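Local structure of amidohydrolase (Xanthomonas campestris pv. campestris, 4DZH) at residues 82-87 with 317-322; 105-110 with 443-448; 114-119 with 138-143. The protein probably deaminates adenosine-type nucleosides such as 5'-methylthioadenosine, working as a zinc-dependent amidohydrolase. All blocks are in the same frame, centred on the assembly; numbering follows the deposited sequence.

Contact 1: residues 82-87 with 317-322; sequences NPMTLL and GCASNN. With MG (magnesium ion), chain B.
Cys318 lays its side chain across the backbone of the 82-87 turn, at the point where the two segments run closest together. Its CB sits 3.6 Å from Met84 O and 3.8 Å from Thr85 CA. With SG anti to the carbonyl carbon (chi1 -67°), the sulfur passes on alongside Thr85 and meets the methyl CG2 at 3.9 Å. That methyl serves the contact while the hydroxyl on the other branch of Thr85 is hydrogen-bonded to Gly120 O on helix 114-130. Ala319 fills the next position, its CB 3.8 Å from Leu87 O. Met84 O accepts from Leu87 N within the 3-10 turn, and toward Cys318 it meets only carbon, so the contact there is one of van der Waals packing.

Gly317 to Ser320 form a type I turn, and a cis peptide precedes Asn322. The Asn322 side chain folds back so that its OD1 accepts from Asn321 N at 2.7 Å, with an N-H...O angle of 152°. Asn321 OD1 binds the magnesium ion at 2.0 Å, its amide ND2 being held by Thr315 O and Glu329; three waters, Glu289 and Asp323 complete six ligands. The packing joins the loops that follow strands 69-80 and 310-313. The zinc ligands His79, His81 and Asp316 lie at or just beyond the ends of these strands: the first-strand His-X-His and last-strand aspartate arrangement of the amidohydrolase TIM barrel.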
loop_
_atom_site.group_PDB
_atom_site.type_symbol
_atom_site.label_atom_id
_atom_site.label_comp_id
_atom_site.label_asym_id
_atom_site.label_seq_id
_atom_site.Cartn_x
_atom_site.Cartn_y
_atom_site.Cartn_z
ATOM N N ASN A 82 -1.965 -19.623 2.362
ATOM C CA ASN A 82 -1.856 -18.988 3.679
ATOM C C ASN A 82 -0.787 -19.525 4.679
ATOM O O ASN A 82 -0.260 -18.738 5.474
ATOM C CB ASN A 82 -3.265 -18.795 4.310
ATOM C CG ASN A 82 -3.880 -17.434 3.952
ATOM O OD1 ASN A 82 -3.184 -16.488 3.490
ATOM N ND2 ASN A 82 -5.185 -17.300 4.208
ATOM N N PRO A 83 -0.432 -20.815 4.604
ATOM C CA PRO A 83 0.666 -21.267 5.473
ATOM C C PRO A 83 1.967 -20.504 5.205
ATOM O O PRO A 83 2.849 -20.491 6.049
ATOM C CB PRO A 83 0.820 -22.749 5.103
ATOM C CG PRO A 83 -0.577 -23.156 4.727
ATOM C CD PRO A 83 -1.105 -21.943 3.938
ATOM N N MET A 84 2.100 -19.885 4.029
ATOM C CA MET A 84 3.298 -19.109 3.748
ATOM C C MET A 84 3.406 -17.805 4.573
ATOM O O MET A 84 4.403 -17.103 4.456
ATOM C CB MET A 84 3.454 -18.870 2.231
ATOM C CG MET A 84 3.317 -20.156 1.434
ATOM S SD MET A 84 3.618 -20.012 -0.339
ATOM C CE MET A 84 5.396 -19.868 -0.392
ATOM N N THR A 85 2.430 -17.487 5.438
ATOM C CA THR A 85 2.644 -16.415 6.400
ATOM C C THR A 85 3.887 -16.746 7.226
ATOM O O THR A 85 4.643 -15.863 7.592
ATOM C CB THR A 85 1.532 -16.264 7.421
ATOM O OG1 THR A 85 1.287 -17.548 8.007
ATOM C CG2 THR A 85 0.300 -15.745 6.801
ATOM N N LEU A 86 4.114 -18.034 7.497
ATOM C CA LEU A 86 5.339 -18.440 8.213
ATOM C C LEU A 86 6.636 -18.218 7.417
ATOM O O LEU A 86 7.722 -18.267 7.979
ATOM C CB LEU A 86 5.208 -19.914 8.703
ATOM C CG LEU A 86 4.098 -20.086 9.751
ATOM C CD1 LEU A 86 3.972 -21.563 10.060
ATOM C CD2 LEU A 86 4.358 -19.281 11.025
ATOM N N LEU A 87 6.532 -17.924 6.118
ATOM C CA LEU A 87 7.711 -17.660 5.294
ATOM C C LEU A 87 7.804 -16.139 4.938
ATOM O O LEU A 87 8.443 -15.754 3.952
ATOM C CB LEU A 87 7.689 -18.500 4.015
ATOM C CG LEU A 87 7.650 -20.026 4.216
ATOM C CD1 LEU A 87 8.028 -20.748 2.929
ATOM C CD2 LEU A 87 8.590 -20.401 5.320
ATOM N N GLY A 317 0.849 -15.241 -1.673
ATOM C CA GLY A 317 1.433 -15.608 -0.380
ATOM C C GLY A 317 2.388 -14.572 0.196
ATOM O O GLY A 317 2.849 -13.664 -0.517
ATOM N N CYS A 318 2.723 -14.712 1.488
ATOM C CA CYS A 318 3.535 -13.743 2.196
ATOM C C CYS A 318 5.029 -13.832 1.902
ATOM O O CYS A 318 5.775 -13.058 2.471
ATOM C CB CYS A 318 3.293 -13.773 3.711
ATOM S SG CYS A 318 1.624 -13.205 4.142
ATOM N N ALA A 319 5.445 -14.719 1.008
ATOM C CA ALA A 319 6.839 -14.665 0.550
ATOM C C ALA A 319 6.917 -13.861 -0.741
ATOM O O ALA A 319 8.027 -13.634 -1.258
ATOM C CB ALA A 319 7.406 -16.075 0.338
ATOM N N SER A 320 5.773 -13.450 -1.281
ATOM C CA SER A 320 5.788 -12.542 -2.455
ATOM C C SER A 320 4.671 -11.488 -2.379
ATOM O O SER A 320 3.830 -11.380 -3.285
ATOM C CB SER A 320 5.719 -13.313 -3.760
ATOM O OG SER A 320 4.452 -13.886 -3.998
ATOM N N ASN A 321 4.668 -10.768 -1.265
ATOM C CA ASN A 321 3.749 -9.642 -1.136
ATOM C C ASN A 321 4.277 -8.488 -0.302
ATOM O O ASN A 321 4.416 -7.391 -0.838
ATOM C CB ASN A 321 2.319 -10.114 -0.728
ATOM C CG ASN A 321 1.298 -8.989 -0.845
ATOM O OD1 ASN A 321 1.432 -7.933 -0.191
ATOM N ND2 ASN A 321 0.293 -9.189 -1.677
ATOM N N ASN A 322 4.562 -8.622 1.005
ATOM C CA ASN A 322 4.603 -9.858 1.807
ATOM C C ASN A 322 3.524 -9.844 2.888
ATOM O O ASN A 322 3.696 -10.465 3.968
ATOM C CB ASN A 322 5.968 -9.905 2.474
ATOM C CG ASN A 322 7.046 -10.273 1.501
ATOM O OD1 ASN A 322 6.766 -10.754 0.405
ATOM N ND2 ASN A 322 8.286 -10.021 1.878
HETATM MG MG MG B . 0.696 -6.158 0.270
HETATM O O HOH W 1 2.796 -5.721 0.566
HETATM O O HOH W 2 -1.281 -6.581 -0.057
HETATM O O HOH W 3 0.354 -4.277 1.222
#

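Contact 2: residues 105-110 with 443-448; sequences WPVEAA and DRIRTV
Val107 and Ile445 form the buried half of a helix-helix contact on the outside of the TIM barrel, where helix 96-111 meets the C-terminal helix 431-447. Their side chains cross at about a right angle. Val107 CG1, anti to its own backbone nitrogen (chi1 171°), lies against both branches of Ile445, 3.9 Å from Ile445 CG2 and 4.1 Å from Ile445 CG1. Leu87 packs on both residues, and Val90 also touches Ile445, so this part is enclosed by the loop that precedes helix 96-111; His395 of the second subunit adds to the cover over Ile445.

The other half faces solvent. Here Val448, the last modelled residue, straddles Ala110: the alanine CB is 3.7 Å from Val448 CG2 and 3.8 Å from Val448 CG1. CG1 also lies 3.9 Å from Pro106 O, touching backbone rather than side chain. Although these separations are as short as those inside, Ala110 offers a single methyl, and both residues are exposed to solvent. Just before Val448, Arg444 O accepts twice from one residue, from Thr447 N and from Thr447 OG1, the latter at 2.7 Å.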
loop_
_atom_site.group_PDB
_atom_site.type_symbol
_atom_site.label_atom_id
_atom_site.label_comp_id
_atom_site.label_asym_id
_atom_site.label_seq_id
_atom_site.Cartn_x
_atom_site.Cartn_y
_atom_site.Cartn_z
ATOM N N TRP A 105 10.969 -23.750 -2.488
ATOM C CA TRP A 105 10.802 -25.216 -2.532
ATOM C C TRP A 105 11.624 -25.964 -1.470
ATOM O O TRP A 105 11.078 -26.807 -0.767
ATOM C CB TRP A 105 11.076 -25.792 -3.919
ATOM C CG TRP A 105 10.167 -25.274 -4.994
ATOM C CD1 TRP A 105 8.911 -24.735 -4.834
ATOM C CD2 TRP A 105 10.451 -25.218 -6.400
ATOM N NE1 TRP A 105 8.400 -24.357 -6.061
ATOM C CE2 TRP A 105 9.323 -24.646 -7.036
ATOM C CE3 TRP A 105 11.544 -25.607 -7.184
ATOM C CZ2 TRP A 105 9.262 -24.451 -8.420
ATOM C CZ3 TRP A 105 11.480 -25.410 -8.559
ATOM C CH2 TRP A 105 10.345 -24.836 -9.158
ATOM N N PRO A 106 12.928 -25.650 -1.327
ATOM C CA PRO A 106 13.666 -26.387 -0.287
ATOM C C PRO A 106 13.175 -26.123 1.143
ATOM O O PRO A 106 13.204 -27.035 1.976
ATOM C CB PRO A 106 15.107 -25.879 -0.439
ATOM C CG PRO A 106 15.164 -25.299 -1.823
ATOM C CD PRO A 106 13.808 -24.758 -2.108
ATOM N N VAL A 107 12.733 -24.906 1.444
ATOM C CA VAL A 107 12.172 -24.677 2.764
ATOM C C VAL A 107 10.854 -25.427 2.931
ATOM O O VAL A 107 10.648 -26.098 3.945
ATOM C CB VAL A 107 12.003 -23.182 3.084
ATOM C CG1 VAL A 107 11.225 -23.012 4.366
ATOM C CG2 VAL A 107 13.349 -22.563 3.237
ATOM N N GLU A 108 9.972 -25.330 1.941
ATOM C CA GLU A 108 8.689 -26.046 1.990
ATOM C C GLU A 108 8.903 -27.551 2.145
ATOM O O GLU A 108 8.193 -28.213 2.913
ATOM C CB GLU A 108 7.856 -25.794 0.731
ATOM C CG GLU A 108 7.138 -24.458 0.714
ATOM C CD GLU A 108 6.179 -24.326 -0.463
ATOM O OE1 GLU A 108 6.457 -24.905 -1.537
ATOM O OE2 GLU A 108 5.135 -23.650 -0.310
ATOM N N ALA A 109 9.870 -28.083 1.404
ATOM C CA ALA A 109 10.182 -29.508 1.458
ATOM C C ALA A 109 10.559 -29.896 2.886
ATOM O O ALA A 109 10.214 -30.986 3.369
ATOM C CB ALA A 109 11.321 -29.827 0.509
ATOM N N ALA A 110 11.241 -28.988 3.568
ATOM C CA ALA A 110 11.749 -29.276 4.892
ATOM C C ALA A 110 10.677 -29.141 5.963
ATOM O O ALA A 110 10.740 -29.809 6.981
ATOM C CB ALA A 110 12.935 -28.375 5.205
ATOM N N ASP A 443 12.950 -19.816 13.730
ATOM C CA ASP A 443 14.154 -20.595 14.098
ATOM C C ASP A 443 14.351 -21.927 13.331
ATOM O O ASP A 443 15.475 -22.277 12.935
ATOM C CB ASP A 443 14.156 -20.870 15.593
ATOM C CG ASP A 443 14.238 -19.591 16.433
ATOM O OD1 ASP A 443 14.721 -18.524 15.946
ATOM O OD2 ASP A 443 13.818 -19.660 17.598
ATOM N N ARG A 444 13.259 -22.655 13.109
ATOM C CA ARG A 444 13.318 -23.912 12.374
ATOM C C ARG A 444 13.732 -23.703 10.955
ATOM O O ARG A 444 14.575 -24.439 10.437
ATOM C CB ARG A 444 11.947 -24.586 12.369
ATOM C CG ARG A 444 11.586 -25.148 13.687
ATOM C CD ARG A 444 10.357 -25.989 13.564
ATOM N NE ARG A 444 10.106 -26.707 14.815
ATOM C CZ ARG A 444 8.985 -27.369 15.056
ATOM N NH1 ARG A 444 8.029 -27.426 14.136
ATOM N NH2 ARG A 444 8.822 -27.965 16.220
ATOM N N ILE A 445 13.128 -22.688 10.319
ATOM C CA ILE A 445 13.443 -22.384 8.942
ATOM C C ILE A 445 14.920 -21.969 8.823
ATOM O O ILE A 445 15.614 -22.319 7.843
ATOM C CB ILE A 445 12.437 -21.308 8.402
ATOM C CG1 ILE A 445 11.023 -21.926 8.329
ATOM C CG2 ILE A 445 12.878 -20.742 7.060
ATOM C CD1 ILE A 445 9.861 -20.934 8.590
ATOM N N ARG A 446 15.400 -21.234 9.827
ATOM C CA ARG A 446 16.782 -20.728 9.832
ATOM C C ARG A 446 17.823 -21.846 9.678
ATOM O O ARG A 446 18.853 -21.676 9.027
ATOM C CB ARG A 446 17.049 -19.894 11.091
ATOM C CG ARG A 446 16.690 -18.429 10.907
ATOM C CD ARG A 446 17.132 -17.552 12.084
ATOM N NE ARG A 446 16.834 -16.137 11.826
ATOM C CZ ARG A 446 16.777 -15.197 12.763
ATOM N NH1 ARG A 446 16.498 -13.942 12.424
ATOM N NH2 ARG A 446 16.993 -15.507 14.039
ATOM N N THR A 447 17.523 -23.000 10.244
ATOM C CA THR A 447 18.427 -24.145 10.172
ATOM C C THR A 447 18.445 -24.878 8.803
ATOM O O THR A 447 19.421 -25.552 8.468
ATOM C CB THR A 447 18.071 -25.136 11.274
ATOM O OG1 THR A 447 16.823 -25.769 10.927
ATOM C CG2 THR A 447 17.928 -24.370 12.609
ATOM N N VAL A 448 17.389 -24.731 8.011
ATOM C CA VAL A 448 17.245 -25.514 6.772
ATOM C C VAL A 448 18.406 -25.422 5.762
ATOM O O VAL A 448 18.651 -24.384 5.143
ATOM C CB VAL A 448 15.879 -25.235 6.074
ATOM C CG1 VAL A 448 15.808 -25.909 4.695
ATOM C CG2 VAL A 448 14.753 -25.707 6.968
#

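Contact 3: residues 114-119 with 138-143; sequences PEFVAD and ENYFFA
Val117 packs against the backbone and the aromatic side chains of the 138-143 segment, and both of its methyls are engaged. CG2 comes in at the edge of the Tyr140 ring, 3.9 Å from Tyr140 CD2, and touches Phe141 O at 3.8 Å; CG1, anti to the valine nitrogen (chi1 168°), abuts Phe142 O, also at 3.8 Å. One turn earlier Pro114 meets Phe142. Its CD is 3.7 Å from Phe142 CE2, and its nitrogen lies over one face of that ring, offset toward the rim. On the other flank Phe116 meets Tyr140 at about a right angle, CE2 standing 3.9 Å from Tyr140 OH, which lies near the plane of the Phe116 ring at its edge.

Several neighbours place these groups. Phe141 CD2 sits 4.1 Å above the centre of the Tyr140 ring. Phe116 meets Trp441 of the C-terminal helix edge-to-face, and Trp170 packs against Phe142. Phe142 adopts a left-handed backbone conformation (phi 59°) at the N-cap of helix 143-152, turning the chain from strand 133-139 into that helix. Asn139 O is hydrogen-bonded to ND1 of the zinc ligand His81, consistent with a second-shell role in orienting that imidazole.

The contact thus seats helix 114-130 on the loop that follows strand 133-139. Between these segments it is apolar and van der Waals in character, while the polar end of Tyr140, its OH, is satisfied by a hydrogen bond with Glu108 OE2.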
loop_
_atom_site.group_PDB
_atom_site.type_symbol
_atom_site.label_atom_id
_atom_site.label_comp_id
_atom_site.label_asym_id
_atom_site.label_seq_id
_atom_site.Cartn_x
_atom_site.Cartn_y
_atom_site.Cartn_z
ATOM N N PRO A 114 1.260 -31.312 8.599
ATOM C CA PRO A 114 0.031 -30.756 9.180
ATOM C C PRO A 114 0.224 -29.638 10.195
ATOM O O PRO A 114 -0.605 -28.731 10.265
ATOM C CB PRO A 114 -0.619 -31.968 9.879
ATOM C CG PRO A 114 0.002 -33.133 9.283
ATOM C CD PRO A 114 1.365 -32.767 8.776
ATOM N N GLU A 115 1.299 -29.684 10.983
ATOM C CA GLU A 115 1.519 -28.651 11.992
ATOM C C GLU A 115 1.823 -27.316 11.330
ATOM O O GLU A 115 1.277 -26.279 11.714
ATOM C CB GLU A 115 2.667 -29.027 12.938
ATOM C CG GLU A 115 2.374 -30.243 13.792
ATOM C CD GLU A 115 1.327 -29.974 14.852
ATOM O OE1 GLU A 115 1.398 -28.919 15.528
ATOM O OE2 GLU A 115 0.429 -30.836 15.013
ATOM N N PHE A 116 2.720 -27.350 10.353
ATOM C CA PHE A 116 3.114 -26.136 9.656
ATOM C C PHE A 116 1.883 -25.498 8.991
ATOM O O PHE A 116 1.640 -24.285 9.085
ATOM C CB PHE A 116 4.186 -26.474 8.625
ATOM C CG PHE A 116 4.559 -25.307 7.717
ATOM C CD1 PHE A 116 5.453 -24.330 8.143
ATOM C CD2 PHE A 116 3.999 -25.208 6.449
ATOM C CE1 PHE A 116 5.788 -23.251 7.314
ATOM C CE2 PHE A 116 4.349 -24.131 5.593
ATOM C CZ PHE A 116 5.237 -23.165 6.031
ATOM N N VAL A 117 1.102 -26.337 8.330
ATOM C CA VAL A 117 -0.065 -25.819 7.641
ATOM C C VAL A 117 -1.098 -25.289 8.624
ATOM O O VAL A 117 -1.707 -24.238 8.403
ATOM C CB VAL A 117 -0.614 -26.874 6.712
ATOM C CG1 VAL A 117 -1.985 -26.502 6.185
ATOM C CG2 VAL A 117 0.361 -27.100 5.586
ATOM N N ALA A 118 -1.312 -25.992 9.732
ATOM C CA ALA A 118 -2.257 -25.471 10.701
ATOM C C ALA A 118 -1.803 -24.145 11.324
ATOM O O ALA A 118 -2.618 -23.232 11.487
ATOM C CB ALA A 118 -2.560 -26.512 11.807
ATOM N N ASP A 119 -0.524 -24.042 11.697
ATOM C CA ASP A 119 -0.048 -22.853 12.384
ATOM C C ASP A 119 -0.056 -21.652 11.400
ATOM O O ASP A 119 -0.472 -20.539 11.787
ATOM C CB ASP A 119 1.364 -23.064 12.920
ATOM C CG ASP A 119 1.408 -24.027 14.127
ATOM O OD1 ASP A 119 0.333 -24.377 14.660
ATOM O OD2 ASP A 119 2.540 -24.412 14.510
ATOM N N GLU A 138 -8.363 -20.601 -0.924
ATOM C CA GLU A 138 -7.110 -21.180 -0.448
ATOM C C GLU A 138 -6.535 -22.209 -1.425
ATOM O O GLU A 138 -7.256 -22.989 -2.048
ATOM C CB GLU A 138 -7.387 -21.904 0.887
ATOM C CG GLU A 138 -6.113 -22.356 1.603
ATOM C CD GLU A 138 -5.140 -21.206 1.917
ATOM O OE1 GLU A 138 -5.532 -20.096 2.422
ATOM O OE2 GLU A 138 -3.949 -21.447 1.715
ATOM N N ASN A 139 -5.195 -22.214 -1.535
ATOM C CA ASN A 139 -4.562 -23.121 -2.487
ATOM C C ASN A 139 -3.279 -23.656 -1.842
ATOM O O ASN A 139 -2.224 -23.032 -1.947
ATOM C CB ASN A 139 -4.276 -22.283 -3.752
ATOM C CG ASN A 139 -3.736 -23.085 -4.907
ATOM O OD1 ASN A 139 -3.165 -24.136 -4.736
ATOM N ND2 ASN A 139 -3.877 -22.532 -6.126
ATOM N N TYR A 140 -3.372 -24.771 -1.106
ATOM C CA TYR A 140 -2.183 -25.303 -0.434
ATOM C C TYR A 140 -2.303 -26.807 -0.132
ATOM O O TYR A 140 -3.415 -27.397 -0.171
ATOM C CB TYR A 140 -1.829 -24.558 0.855
ATOM C CG TYR A 140 -0.308 -24.490 1.108
ATOM C CD1 TYR A 140 0.524 -23.695 0.298
ATOM C CD2 TYR A 140 0.290 -25.249 2.130
ATOM C CE1 TYR A 140 1.868 -23.639 0.522
ATOM C CE2 TYR A 140 1.646 -25.206 2.343
ATOM C CZ TYR A 140 2.432 -24.396 1.547
ATOM O OH TYR A 140 3.799 -24.328 1.763
ATOM N N PHE A 141 -1.132 -27.413 0.134
ATOM C CA PHE A 141 -1.042 -28.799 0.569
ATOM C C PHE A 141 -1.740 -28.924 1.902
ATOM O O PHE A 141 -1.887 -27.958 2.628
ATOM C CB PHE A 141 0.435 -29.198 0.679
ATOM C CG PHE A 141 1.199 -29.040 -0.620
ATOM C CD1 PHE A 141 1.097 -29.998 -1.618
ATOM C CD2 PHE A 141 2.016 -27.944 -0.819
ATOM C CE1 PHE A 141 1.782 -29.869 -2.816
ATOM C CE2 PHE A 141 2.717 -27.798 -2.011
ATOM C CZ PHE A 141 2.590 -28.772 -3.006
ATOM N N PHE A 142 -2.153 -30.151 2.232
ATOM C CA PHE A 142 -2.842 -30.376 3.512
ATOM C C PHE A 142 -4.120 -29.551 3.630
ATOM O O PHE A 142 -4.421 -29.004 4.693
ATOM C CB PHE A 142 -1.904 -30.234 4.727
ATOM C CG PHE A 142 -0.800 -31.258 4.739
ATOM C CD1 PHE A 142 0.383 -31.039 4.019
ATOM C CD2 PHE A 142 -0.970 -32.462 5.400
ATOM C CE1 PHE A 142 1.374 -31.995 3.995
ATOM C CE2 PHE A 142 0.020 -33.422 5.380
ATOM C CZ PHE A 142 1.196 -33.190 4.682
ATOM N N ALA A 143 -4.873 -29.548 2.528
ATOM C CA ALA A 143 -6.172 -28.879 2.479
ATOM C C ALA A 143 -7.114 -29.415 3.540
ATOM O O ALA A 143 -7.964 -28.658 4.015
ATOM C CB ALA A 143 -6.802 -29.031 1.083
#

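Overall arrangement
From the N terminus, the chain leaves strand 69-80 through 82-87, the first half of contact 1, and runs along helix 96-111, which carries the first half of contact 2. Contact 3 closes the shortest loop, 114-119 with 138-143; it is nested inside the other two. Contact 1 closes next, at 317-322 after strand 310-313, and contact 2 last, at 443-448, so these two cross. Asn82 N is hydrogen-bonded to Glu138 OE2, and Pro83 packs on Tyr140 and Phe116, joining contacts 1 and 3; contact 2 abuts both. Together they tie the loops after strands 69-80, 133-139 and 310-313 to helices 96-111 and 114-130 and the C-terminal helix.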